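Local coordinates for glutamate racemase (Escherichia coli, PDB 2JFN), which belongs to the Asp/Glu/hydantoin racemase family, an alpha/beta protein modelled here with glutamic acid and uridine-5'-diphosphate-N-acetylmuramoyl-L-alanine bound, at residues V114-K119 with H145-R150; G131-R136 with D198-G203; F27-G32 with C204-L209; E158-A163 with R185-W190. One frame throughout, in Å; residues are numbered along the deposited sequence.

How the contacts relate
Near the N terminus, the end of strand 21-28 and the turn after it, residues 27-32, form the first half of contact 3, whose partner at 204-209 arrives only after more than 170 residues, so the other three contacts fall within this long loop. Contact 1 begins next, at 114-119. Before it closes at 145-150 the chain has run through 131-136, the first half of contact 2, and the two therefore cross. Contact 4, 158-163 with 185-190, opens and closes before contact 2 finishes at 198-203. Contacts 2 and 4 meet on the four-stranded parallel sheet, contact 1 is packed against contact 2, and contact 3 joins that sheet's side to the larger mixed sheet around glutamic acid.

Contact 1: residues V114-K119 with H145-R150; sequences VVPAIK and HELIAR. With UMA (uridine-5'-diphosphate-N-acetylmuramoyl-L-alanine), chain C.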
# COMPACT_ATOMS: atom_id res chain seq x y z
N VAL A 114 -3.59 -5.02 -4.74
CA VAL A 114 -3.83 -5.18 -3.30
C VAL A 114 -5.28 -4.93 -2.92
O VAL A 114 -5.90 -3.96 -3.37
CB VAL A 114 -2.99 -4.21 -2.47
CG1 VAL A 114 -1.50 -4.41 -2.76
CG2 VAL A 114 -3.41 -2.79 -2.76
N VAL A 115 -5.82 -5.83 -2.11
CA VAL A 115 -7.18 -5.70 -1.62
C VAL A 115 -7.08 -5.98 -0.12
O VAL A 115 -6.21 -6.74 0.31
CB VAL A 115 -8.14 -6.72 -2.28
CG1 VAL A 115 -8.33 -6.38 -3.75
CG2 VAL A 115 -7.58 -8.12 -2.14
N PRO A 116 -7.94 -5.34 0.68
CA PRO A 116 -7.90 -5.57 2.14
C PRO A 116 -7.92 -7.06 2.46
O PRO A 116 -8.70 -7.81 1.86
CB PRO A 116 -9.15 -4.84 2.63
CG PRO A 116 -9.23 -3.67 1.65
CD PRO A 116 -8.95 -4.34 0.32
N ALA A 117 -7.08 -7.48 3.40
CA ALA A 117 -6.97 -8.88 3.80
C ALA A 117 -8.15 -9.41 4.61
O ALA A 117 -7.97 -10.04 5.66
CB ALA A 117 -5.67 -9.10 4.57
N ILE A 118 -9.35 -9.16 4.13
CA ILE A 118 -10.55 -9.60 4.82
C ILE A 118 -10.66 -11.12 4.89
O ILE A 118 -11.02 -11.67 5.93
CB ILE A 118 -11.81 -9.04 4.13
CG1 ILE A 118 -11.84 -7.52 4.30
CG2 ILE A 118 -13.07 -9.69 4.73
CD1 ILE A 118 -12.94 -6.84 3.55
N LYS A 119 -10.32 -11.79 3.79
CA LYS A 119 -10.40 -13.24 3.73
C LYS A 119 -9.63 -13.95 4.86
O LYS A 119 -10.22 -14.73 5.61
CB LYS A 119 -9.92 -13.74 2.36
CG LYS A 119 -10.09 -15.25 2.18
CD LYS A 119 -9.75 -15.70 0.77
CE LYS A 119 -9.90 -17.19 0.64
NZ LYS A 119 -9.32 -17.68 -0.63
N HIS A 145 -17.30 -3.26 -0.20
CA HIS A 145 -18.55 -3.82 0.30
C HIS A 145 -18.78 -5.25 -0.19
O HIS A 145 -19.31 -6.09 0.54
CB HIS A 145 -19.74 -2.95 -0.12
CG HIS A 145 -19.60 -1.51 0.25
ND1 HIS A 145 -19.30 -1.09 1.53
CD2 HIS A 145 -19.73 -0.38 -0.49
CE1 HIS A 145 -19.26 0.23 1.56
NE2 HIS A 145 -19.52 0.68 0.35
N GLU A 146 -18.39 -5.51 -1.43
CA GLU A 146 -18.55 -6.82 -2.03
C GLU A 146 -17.64 -7.85 -1.38
O GLU A 146 -18.09 -8.92 -0.97
CB GLU A 146 -18.26 -6.74 -3.53
CG GLU A 146 -19.20 -5.80 -4.28
CD GLU A 146 -18.74 -5.51 -5.69
OE1 GLU A 146 -19.39 -4.70 -6.38
OE2 GLU A 146 -17.72 -6.10 -6.13
N LEU A 147 -16.35 -7.53 -1.29
CA LEU A 147 -15.38 -8.43 -0.68
C LEU A 147 -15.81 -8.80 0.73
O LEU A 147 -15.62 -9.94 1.17
CB LEU A 147 -14.00 -7.77 -0.65
CG LEU A 147 -12.82 -8.61 -0.15
CD1 LEU A 147 -12.62 -9.81 -1.07
CD2 LEU A 147 -11.56 -7.76 -0.13
N ILE A 148 -16.39 -7.84 1.44
CA ILE A 148 -16.85 -8.04 2.80
C ILE A 148 -17.93 -9.12 2.89
O ILE A 148 -18.04 -9.81 3.90
CB ILE A 148 -17.40 -6.73 3.40
CG1 ILE A 148 -16.27 -5.71 3.55
CG2 ILE A 148 -18.08 -7.00 4.74
CD1 ILE A 148 -16.71 -4.37 4.10
N ALA A 149 -18.71 -9.26 1.83
CA ALA A 149 -19.78 -10.24 1.80
C ALA A 149 -19.30 -11.57 1.23
O ALA A 149 -19.81 -12.63 1.58
CB ALA A 149 -20.95 -9.71 0.98
N ARG A 150 -18.30 -11.52 0.35
CA ARG A 150 -17.77 -12.72 -0.28
C ARG A 150 -16.95 -13.64 0.63
O ARG A 150 -17.17 -14.86 0.63
CB ARG A 150 -16.93 -12.34 -1.51
CG ARG A 150 -16.41 -13.53 -2.30
CD ARG A 150 -15.69 -13.13 -3.59
NE ARG A 150 -16.58 -12.53 -4.58
CZ ARG A 150 -16.97 -11.26 -4.58
NH1 ARG A 150 -16.55 -10.42 -3.63
NH2 ARG A 150 -17.79 -10.82 -5.53
N1 UMA C . -3.32 -10.29 -1.38
C2 UMA C . -3.47 -9.16 -2.33
N3 UMA C . -2.88 -9.35 -3.57
C4 UMA C . -2.18 -10.50 -3.98
C5 UMA C . -2.07 -11.62 -2.96
C6 UMA C . -2.63 -11.46 -1.74
O2 UMA C . -4.05 -8.12 -2.07
O4 UMA C . -1.70 -10.54 -5.10
C1B UMA C . -3.96 -10.10 -0.03
C2B UMA C . -5.44 -10.44 -0.07
O2' UMA C . -6.29 -9.51 0.72
C3B UMA C . -5.60 -11.85 0.39
C4B UMA C . -4.48 -11.88 1.41
O4B UMA C . -3.47 -10.98 0.96
O3B UMA C . -6.95 -11.88 0.92
C5B UMA C . -3.83 -13.20 1.58
O5B UMA C . -3.54 -13.75 0.35
PA UMA C . -3.02 -15.24 0.15
O1A UMA C . -2.41 -15.23 -1.19
O2A UMA C . -2.15 -15.58 1.23
O3A UMA C . -4.40 -16.09 0.11
PB UMA C . -5.94 -15.68 0.05
O1B UMA C . -6.36 -14.93 1.21
O2B UMA C . -6.69 -16.89 -0.30
O1' UMA C . -5.93 -14.78 -1.32
C1' UMA C . -6.45 -15.14 -2.60
C2' UMA C . -5.58 -14.66 -3.72
N2' UMA C . -4.23 -15.25 -3.66
C7' UMA C . -3.79 -16.12 -4.59
O7' UMA C . -4.42 -16.35 -5.62
C8' UMA C . -2.48 -16.83 -4.35
C3' UMA C . -5.53 -13.12 -3.66
O3' UMA C . -4.76 -12.58 -4.79
C4' UMA C . -6.95 -12.51 -3.68
O4' UMA C . -6.89 -11.10 -3.59
C5' UMA C . -7.78 -13.08 -2.53
O5' UMA C . -7.78 -14.56 -2.65
C6' UMA C . -9.23 -12.65 -2.55
O6' UMA C . -9.82 -12.95 -3.81
C18 UMA C . -4.91 -12.88 -6.20
C19 UMA C . -5.73 -11.87 -6.94
O18 UMA C . -6.39 -12.20 -7.92
C20 UMA C . -3.51 -13.18 -6.78
N4 UMA C . -5.68 -10.62 -6.45
C21 UMA C . -6.27 -9.43 -7.08
C22 UMA C . -5.92 -9.23 -8.58
O19 UMA C . -4.81 -9.66 -8.97
O20 UMA C . -6.75 -8.67 -9.34
C23 UMA C . -5.86 -8.19 -6.28
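Leu147 of helix 142-150 reaches across to Ile118, at the start of helix 118-124, and to the loop in front of it. Its CB already points at 114-119. With CG anti to the backbone N (chi1 -175°), the branch is carried straight on toward that segment, and CG comes to 4.1 Å from Ile118 CD1. The tip then works through one methyl: CD2 lies 4.0 Å from Ile118 CD1, 3.5 Å from Pro116 O, and against Val115 CB and the CD of the Pro116 ring. Ile118 runs past Leu147 in the opposite direction, and its CD1 goes on to Ile148, where it sits 3.5 Å from CG1.

Segment 114-119 also lines the site of UMA, and Val115 touches both partners. Val115 N donates to UMA O2 over 2.9 Å, and Val115 O takes a bond of 2.8 Å from UMA O2'. Lys119 stretches out fully, so that its NZ grips phosphate oxygen O2B of UMA at 2.8 Å; Ala117 between them is the N-cap of helix 118-124 and the centre of an inverse gamma turn.

No hydrogen bond joins the two protein segments. Apolar groups join 114-119 to helix 142-150, while the ligand is held mainly by backbone polar atoms and a lysine, with the Val115 methyls beside it.

Contact 2: residues G131-R136 with D198-G203; sequences GLLATR and DTVVLG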
# COMPACT_ATOMS: atom_id res chain seq x y z
N GLY A 131 -12.50 -5.92 12.26
CA GLY A 131 -12.48 -4.51 11.92
C GLY A 131 -11.71 -4.26 10.63
O GLY A 131 -10.77 -4.98 10.29
N LEU A 132 -12.11 -3.22 9.90
CA LEU A 132 -11.43 -2.86 8.67
C LEU A 132 -11.06 -1.39 8.76
O LEU A 132 -11.93 -0.52 8.81
CB LEU A 132 -12.33 -3.08 7.45
CG LEU A 132 -11.80 -2.59 6.09
CD1 LEU A 132 -10.50 -3.30 5.73
CD2 LEU A 132 -12.85 -2.85 5.01
N LEU A 133 -9.76 -1.12 8.81
CA LEU A 133 -9.26 0.25 8.86
C LEU A 133 -8.78 0.55 7.45
O LEU A 133 -7.91 -0.14 6.93
CB LEU A 133 -8.08 0.39 9.82
CG LEU A 133 -8.34 0.49 11.31
CD1 LEU A 133 -7.01 0.68 12.02
CD2 LEU A 133 -9.27 1.67 11.61
N ALA A 134 -9.35 1.57 6.84
CA ALA A 134 -8.97 1.95 5.49
C ALA A 134 -9.09 3.46 5.38
O ALA A 134 -9.52 4.12 6.33
CB ALA A 134 -9.89 1.28 4.47
N THR A 135 -8.72 4.01 4.24
CA THR A 135 -8.85 5.45 4.09
C THR A 135 -10.31 5.74 3.76
O THR A 135 -11.07 4.84 3.39
CB THR A 135 -7.92 5.99 2.99
OG1 THR A 135 -7.94 7.42 3.03
CG2 THR A 135 -8.34 5.49 1.62
N ARG A 136 -10.70 7.00 3.92
CA ARG A 136 -12.08 7.41 3.69
C ARG A 136 -12.68 6.93 2.37
O ARG A 136 -13.81 6.45 2.34
CB ARG A 136 -12.20 8.93 3.80
CG ARG A 136 -13.64 9.42 3.78
CD ARG A 136 -14.45 8.72 4.87
NE ARG A 136 -15.88 8.89 4.66
CZ ARG A 136 -16.82 8.34 5.42
NH1 ARG A 136 -16.47 7.57 6.45
NH2 ARG A 136 -18.10 8.54 5.15
N ASP A 198 -11.49 -8.37 17.46
CA ASP A 198 -10.29 -8.99 18.01
C ASP A 198 -9.27 -9.12 16.86
O ASP A 198 -8.11 -9.46 17.07
CB ASP A 198 -10.61 -10.35 18.65
CG ASP A 198 -10.92 -11.45 17.63
OD1 ASP A 198 -11.27 -11.14 16.47
OD2 ASP A 198 -10.83 -12.64 18.02
N THR A 199 -9.73 -8.79 15.66
CA THR A 199 -8.88 -8.85 14.46
C THR A 199 -9.11 -7.58 13.63
O THR A 199 -10.25 -7.27 13.28
CB THR A 199 -9.23 -10.09 13.62
OG1 THR A 199 -9.20 -11.25 14.46
CG2 THR A 199 -8.23 -10.27 12.49
N VAL A 200 -8.05 -6.85 13.32
CA VAL A 200 -8.19 -5.61 12.55
C VAL A 200 -7.40 -5.69 11.25
O VAL A 200 -6.18 -5.89 11.26
CB VAL A 200 -7.69 -4.38 13.35
CG1 VAL A 200 -7.77 -3.12 12.48
CG2 VAL A 200 -8.55 -4.18 14.61
N VAL A 201 -8.10 -5.52 10.14
CA VAL A 201 -7.48 -5.55 8.81
C VAL A 201 -6.99 -4.16 8.44
O VAL A 201 -7.74 -3.19 8.50
CB VAL A 201 -8.50 -5.98 7.73
CG1 VAL A 201 -7.87 -5.90 6.34
CG2 VAL A 201 -8.98 -7.40 8.01
N LEU A 202 -5.72 -4.05 8.08
CA LEU A 202 -5.18 -2.77 7.66
C LEU A 202 -5.39 -2.76 6.15
O LEU A 202 -4.62 -3.36 5.40
CB LEU A 202 -3.70 -2.66 8.02
CG LEU A 202 -3.46 -2.84 9.53
CD1 LEU A 202 -1.99 -2.63 9.87
CD2 LEU A 202 -4.34 -1.86 10.29
N GLY A 203 -6.47 -2.10 5.73
CA GLY A 203 -6.83 -2.04 4.32
C GLY A 203 -6.31 -0.80 3.61
O GLY A 203 -6.89 -0.33 2.64
O HOH W 1 -7.51 2.12 1.89
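Leu133 and Gly131 of strand 129-134 lie beside Val201 and its neighbours on strand 199-202, and these three residues bury the most surface here. The strands run parallel, their axes 4.5 Å apart at the closest and turned by 25°.

Gly131 is held at both ends of its backbone. Its N donates to Thr199 O over 2.8 Å, and its O receives Val201 N at 2.7 Å, a donor tilted somewhat from the carbonyl plane. That same oxygen also takes a CA-H...O contact from Val200.

Leu133 repeats the pattern two residues along: its N reaches Val201 O at 2.9 Å, and its O accepts from Gly203 N at 2.7 Å. Its side chain turns to the face of the sheet that also carries Val200. There CG lies 3.8 Å from Val200 CG1, while CD1 nears CD2 of Leu202, a side chain that runs alongside and points the same way. Trp190 of helix 188-191 packs on Leu133 and Val200 here.

Val201 points to the other face, where Ala121 of helix 118-124 packs on it. Its CG1, trans to its own N (chi1 175°), meets Leu132 CD1 at 3.7 Å. Where the pair parts, a water bridges Gly203 O and Thr135 N.

Leu132 and Ala134 send their backbone bonds the other way, to strand 156-161. In this buried centre of a parallel alpha/beta sheet, the main chain therefore finds its partners in the neighbouring strands, and the branched side chains are left to fill both faces.

Contact 3: residues F27-G32 with C204-L209; sequences FDSGVG and CTHFPL. With GLU (glutamic acid), chain B.
In the glutamic acid pocket, Asp28 and His206 come together from opposite segments on the ligand's amino nitrogen. GLU N bonds to Asp28 OD2 at 2.8 Å, to His206 ND1 at 2.8 Å, in the ring plane, and to Thr205 OG1 at 2.7 Å; a weak bond to Asp28 OD1 is the fourth. Thr205 OG1 is tucked between its own N and carbonyl carbon (chi1 66°), which turns it to that nitrogen.

Asp28 OD1 also accepts from Gly30 N, above the carboxylate plane, making an Asx turn. The pocket forms where strand 21-28 of the mixed sheet ends and a type I beta turn from Cys204 to Phe207 follows strand 199-202 of the parallel sheet. Gly32 CA sits over one face of the His206 ring, 3.7 Å from its centroid, a CH-pi contact. The other ring nitrogen, NE2, is bonded to Glu170 OE1 of helix 163-174, so bonds at both nitrogens probably hold the ring's rotation.

Ser29 OG donates to GLU OE2 at 2.6 Å, and Thr205 N to GLU O at 3.0 Å. Backbone N atoms of Tyr60, Gly61, Asn93 and Thr94 add further bonds to GLU. Leu209 CD1 rests against Val31 CG2.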
# COMPACT_ATOMS: atom_id res chain seq x y z
N PHE A 27 4.69 0.68 -6.50
CA PHE A 27 4.03 1.99 -6.62
C PHE A 27 2.97 2.28 -5.57
O PHE A 27 2.25 1.39 -5.12
CB PHE A 27 3.36 2.11 -7.99
CG PHE A 27 2.45 3.31 -8.12
CD1 PHE A 27 2.97 4.56 -8.43
CD2 PHE A 27 1.09 3.19 -7.87
CE1 PHE A 27 2.14 5.69 -8.49
CE2 PHE A 27 0.25 4.31 -7.92
CZ PHE A 27 0.78 5.56 -8.23
N ASP A 28 2.88 3.55 -5.18
CA ASP A 28 1.88 4.03 -4.23
C ASP A 28 1.73 5.52 -4.43
O ASP A 28 2.57 6.16 -5.07
CB ASP A 28 2.28 3.78 -2.77
CG ASP A 28 1.19 4.21 -1.79
OD1 ASP A 28 1.51 4.74 -0.70
OD2 ASP A 28 -0.00 4.02 -2.12
N SER A 29 0.66 6.08 -3.87
CA SER A 29 0.42 7.51 -3.95
C SER A 29 1.40 8.23 -3.01
O SER A 29 1.77 9.38 -3.24
CB SER A 29 -1.02 7.81 -3.51
OG SER A 29 -1.23 7.33 -2.20
N GLY A 30 1.83 7.53 -1.96
CA GLY A 30 2.77 8.11 -1.01
C GLY A 30 3.76 7.14 -0.41
O GLY A 30 4.41 6.37 -1.13
N VAL A 31 3.87 7.14 0.92
CA VAL A 31 4.81 6.26 1.60
C VAL A 31 4.26 4.86 1.94
O VAL A 31 5.03 3.96 2.26
CB VAL A 31 5.34 6.90 2.93
CG1 VAL A 31 6.08 8.20 2.63
CG2 VAL A 31 4.19 7.17 3.90
N GLY A 32 2.95 4.68 1.86
CA GLY A 32 2.37 3.38 2.19
C GLY A 32 2.98 2.22 1.43
O GLY A 32 3.11 1.12 1.97
N CYS A 204 -5.22 -0.26 4.12
CA CYS A 204 -4.56 0.90 3.53
C CYS A 204 -3.08 0.58 3.72
O CYS A 204 -2.65 0.32 4.85
CB CYS A 204 -4.95 2.18 4.26
SG CYS A 204 -4.36 3.67 3.46
N THR A 205 -2.31 0.58 2.64
CA THR A 205 -0.89 0.25 2.77
C THR A 205 -0.11 1.23 3.65
O THR A 205 1.03 0.97 4.03
CB THR A 205 -0.20 0.14 1.38
OG1 THR A 205 -0.19 1.42 0.73
CG2 THR A 205 -0.97 -0.85 0.50
N HIS A 206 -0.72 2.37 3.97
CA HIS A 206 -0.07 3.34 4.85
C HIS A 206 -0.13 2.87 6.31
O HIS A 206 0.78 3.15 7.11
CB HIS A 206 -0.76 4.70 4.78
CG HIS A 206 -0.21 5.63 3.74
ND1 HIS A 206 -0.46 5.47 2.39
CD2 HIS A 206 0.54 6.75 3.85
CE1 HIS A 206 0.11 6.46 1.72
NE2 HIS A 206 0.72 7.24 2.59
N PHE A 207 -1.20 2.16 6.66
CA PHE A 207 -1.41 1.75 8.04
C PHE A 207 -0.40 0.82 8.70
O PHE A 207 -0.08 1.01 9.87
CB PHE A 207 -2.85 1.23 8.20
CG PHE A 207 -3.91 2.27 7.87
CD1 PHE A 207 -5.26 1.92 7.80
CD2 PHE A 207 -3.55 3.60 7.61
CE1 PHE A 207 -6.23 2.86 7.47
CE2 PHE A 207 -4.52 4.55 7.28
CZ PHE A 207 -5.86 4.18 7.21
N PRO A 208 0.12 -0.20 7.99
CA PRO A 208 1.10 -1.07 8.65
C PRO A 208 2.28 -0.26 9.19
O PRO A 208 2.94 -0.67 10.15
CB PRO A 208 1.52 -2.02 7.53
CG PRO A 208 0.26 -2.17 6.74
CD PRO A 208 -0.24 -0.73 6.66
N LEU A 209 2.53 0.90 8.58
CA LEU A 209 3.62 1.78 9.01
C LEU A 209 3.36 2.32 10.42
O LEU A 209 4.29 2.79 11.09
CB LEU A 209 3.76 2.96 8.04
CG LEU A 209 4.15 2.62 6.60
CD1 LEU A 209 4.11 3.87 5.75
CD2 LEU A 209 5.54 1.99 6.58
N GLU B . -1.40 3.84 0.34
CA GLU B . -2.80 4.25 0.41
C GLU B . -3.67 3.13 -0.12
O GLU B . -3.35 1.91 0.13
CB GLU B . -3.00 5.52 -0.43
CG GLU B . -3.85 6.56 0.35
CD GLU B . -4.31 7.68 -0.57
OE1 GLU B . -5.40 8.23 -0.37
OE2 GLU B . -3.61 8.07 -1.51
OXT GLU B . -4.71 3.38 -0.80

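Contact 4: residues E158-A163 with R185-W190; sequences EMLGSA and RILRPW
Leu160 of strand 156-161 lays its CD1 methyl over the indole of Trp190. This is a CH-pi contact: CD1 lies 3.7 Å from the centroid of the five-membered ring, only 11° off the normal. CB points at the helices, and chi1 of -160° swings CG opposite the backbone N, which helps put CD1 over the indole; CB, nearer the backbone, lies by Trp190 CZ2.

The plain apolar contacts spread out from the same leucine. Its CD1 also touches Leu187 CD2 at 4.0 Å, and CD2 approaches Ile186 CG2, the two side chains crossing at about a right angle.

Strand 156-161 is an outermost strand of the four-stranded parallel sheet. Helices 163-174, 180-186 and 188-191 carry the chain from it to strand 199-202, across strand 129-134 between them, a beta-alpha-beta crossover. The side chains here pack in that connection: Leu160, Leu187 and Trp190 all touch Leu133 of the middle strand.

Polar groups meet at the rim of the indole and at the helix start. Glu158 O sits at the ring edge, near its plane, 3.3 Å from Trp190 CZ2. Water 2 lies in the indole plane, taking the proton of Trp190 NE1 at 3.1 Å and giving one to Met159 O at 2.6 Å, so it links helix 188-191 to the strand backbone. Ser162 OG, two residues after Leu160, lies 3.6 Å from Ile186 CG2, a van der Waals contact. Ser162 is also an N-cap: its OG bonds to Met165 N, in the first turn of helix 163-174.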
# COMPACT_ATOMS: atom_id res chain seq x y z
N GLU A 158 -16.67 -4.37 11.03
CA GLU A 158 -16.75 -3.01 11.54
C GLU A 158 -15.81 -2.17 10.69
O GLU A 158 -14.59 -2.29 10.82
CB GLU A 158 -16.30 -2.95 13.00
CG GLU A 158 -17.19 -3.71 13.98
CD GLU A 158 -18.61 -3.20 13.99
OE1 GLU A 158 -18.80 -1.96 14.04
OE2 GLU A 158 -19.54 -4.03 13.95
N MET A 159 -16.37 -1.33 9.82
CA MET A 159 -15.54 -0.48 8.96
C MET A 159 -15.24 0.86 9.59
O MET A 159 -16.07 1.45 10.27
CB MET A 159 -16.23 -0.23 7.62
CG MET A 159 -16.17 -1.37 6.63
SD MET A 159 -16.47 -0.73 4.96
CE MET A 159 -18.16 -0.13 5.13
N LEU A 160 -14.03 1.35 9.33
CA LEU A 160 -13.61 2.64 9.85
C LEU A 160 -12.65 3.25 8.82
O LEU A 160 -11.51 2.80 8.67
CB LEU A 160 -12.93 2.47 11.21
CG LEU A 160 -12.84 3.70 12.11
CD1 LEU A 160 -12.41 3.27 13.51
CD2 LEU A 160 -11.86 4.70 11.52
N GLY A 161 -13.13 4.27 8.10
CA GLY A 161 -12.30 4.93 7.10
C GLY A 161 -11.71 6.20 7.66
O GLY A 161 -12.42 7.03 8.22
N SER A 162 -10.40 6.37 7.51
CA SER A 162 -9.74 7.56 8.03
C SER A 162 -8.65 8.13 7.15
O SER A 162 -7.57 7.55 7.02
CB SER A 162 -9.15 7.28 9.42
OG SER A 162 -8.39 8.38 9.88
N ALA A 163 -8.92 9.29 6.55
CA ALA A 163 -7.93 9.95 5.71
C ALA A 163 -6.87 10.54 6.63
O ALA A 163 -5.70 10.68 6.25
CB ALA A 163 -8.60 11.05 4.89
N ARG A 185 -8.53 9.29 19.24
CA ARG A 185 -9.72 10.01 18.81
C ARG A 185 -10.30 9.33 17.58
O ARG A 185 -11.50 9.07 17.50
CB ARG A 185 -9.36 11.47 18.49
CG ARG A 185 -10.54 12.30 18.01
CD ARG A 185 -11.59 12.46 19.10
NE ARG A 185 -12.83 13.01 18.55
CZ ARG A 185 -13.65 12.34 17.75
NH1 ARG A 185 -13.37 11.09 17.40
NH2 ARG A 185 -14.74 12.93 17.28
N ILE A 186 -9.43 9.05 16.61
CA ILE A 186 -9.87 8.39 15.39
C ILE A 186 -10.49 7.04 15.71
O ILE A 186 -11.51 6.66 15.14
CB ILE A 186 -8.68 8.19 14.42
CG1 ILE A 186 -8.13 9.55 13.97
CG2 ILE A 186 -9.11 7.36 13.21
CD1 ILE A 186 -6.86 9.47 13.13
N LEU A 187 -9.88 6.31 16.64
CA LEU A 187 -10.37 4.98 17.03
C LEU A 187 -11.40 4.99 18.16
O LEU A 187 -11.82 3.93 18.62
CB LEU A 187 -9.18 4.09 17.41
CG LEU A 187 -8.17 3.81 16.29
CD1 LEU A 187 -6.89 3.19 16.85
CD2 LEU A 187 -8.80 2.89 15.26
N ARG A 188 -11.81 6.17 18.60
CA ARG A 188 -12.77 6.29 19.69
C ARG A 188 -13.97 5.36 19.52
O ARG A 188 -14.34 4.64 20.44
CB ARG A 188 -13.24 7.75 19.84
CG ARG A 188 -13.94 8.05 21.19
CD ARG A 188 -14.24 9.53 21.38
NE ARG A 188 -15.35 10.00 20.54
CZ ARG A 188 -15.88 11.22 20.61
NH1 ARG A 188 -15.41 12.10 21.49
NH2 ARG A 188 -16.89 11.56 19.82
N PRO A 189 -14.58 5.33 18.31
CA PRO A 189 -15.73 4.45 18.07
C PRO A 189 -15.49 3.02 18.54
O PRO A 189 -16.35 2.40 19.17
CB PRO A 189 -15.89 4.52 16.55
CG PRO A 189 -15.41 5.88 16.22
CD PRO A 189 -14.19 6.03 17.08
N TRP A 190 -14.31 2.50 18.21
CA TRP A 190 -13.95 1.14 18.59
C TRP A 190 -13.62 1.01 20.07
O TRP A 190 -13.97 0.02 20.70
CB TRP A 190 -12.77 0.66 17.74
CG TRP A 190 -13.15 0.37 16.31
CD1 TRP A 190 -14.38 0.54 15.74
CD2 TRP A 190 -12.30 -0.16 15.29
NE1 TRP A 190 -14.35 0.14 14.43
CE2 TRP A 190 -13.08 -0.29 14.12
CE3 TRP A 190 -10.95 -0.54 15.24
CZ2 TRP A 190 -12.57 -0.79 12.92
CZ3 TRP A 190 -10.44 -1.04 14.05
CH2 TRP A 190 -11.25 -1.15 12.90
O HOH W 2 -16.87 0.67 12.62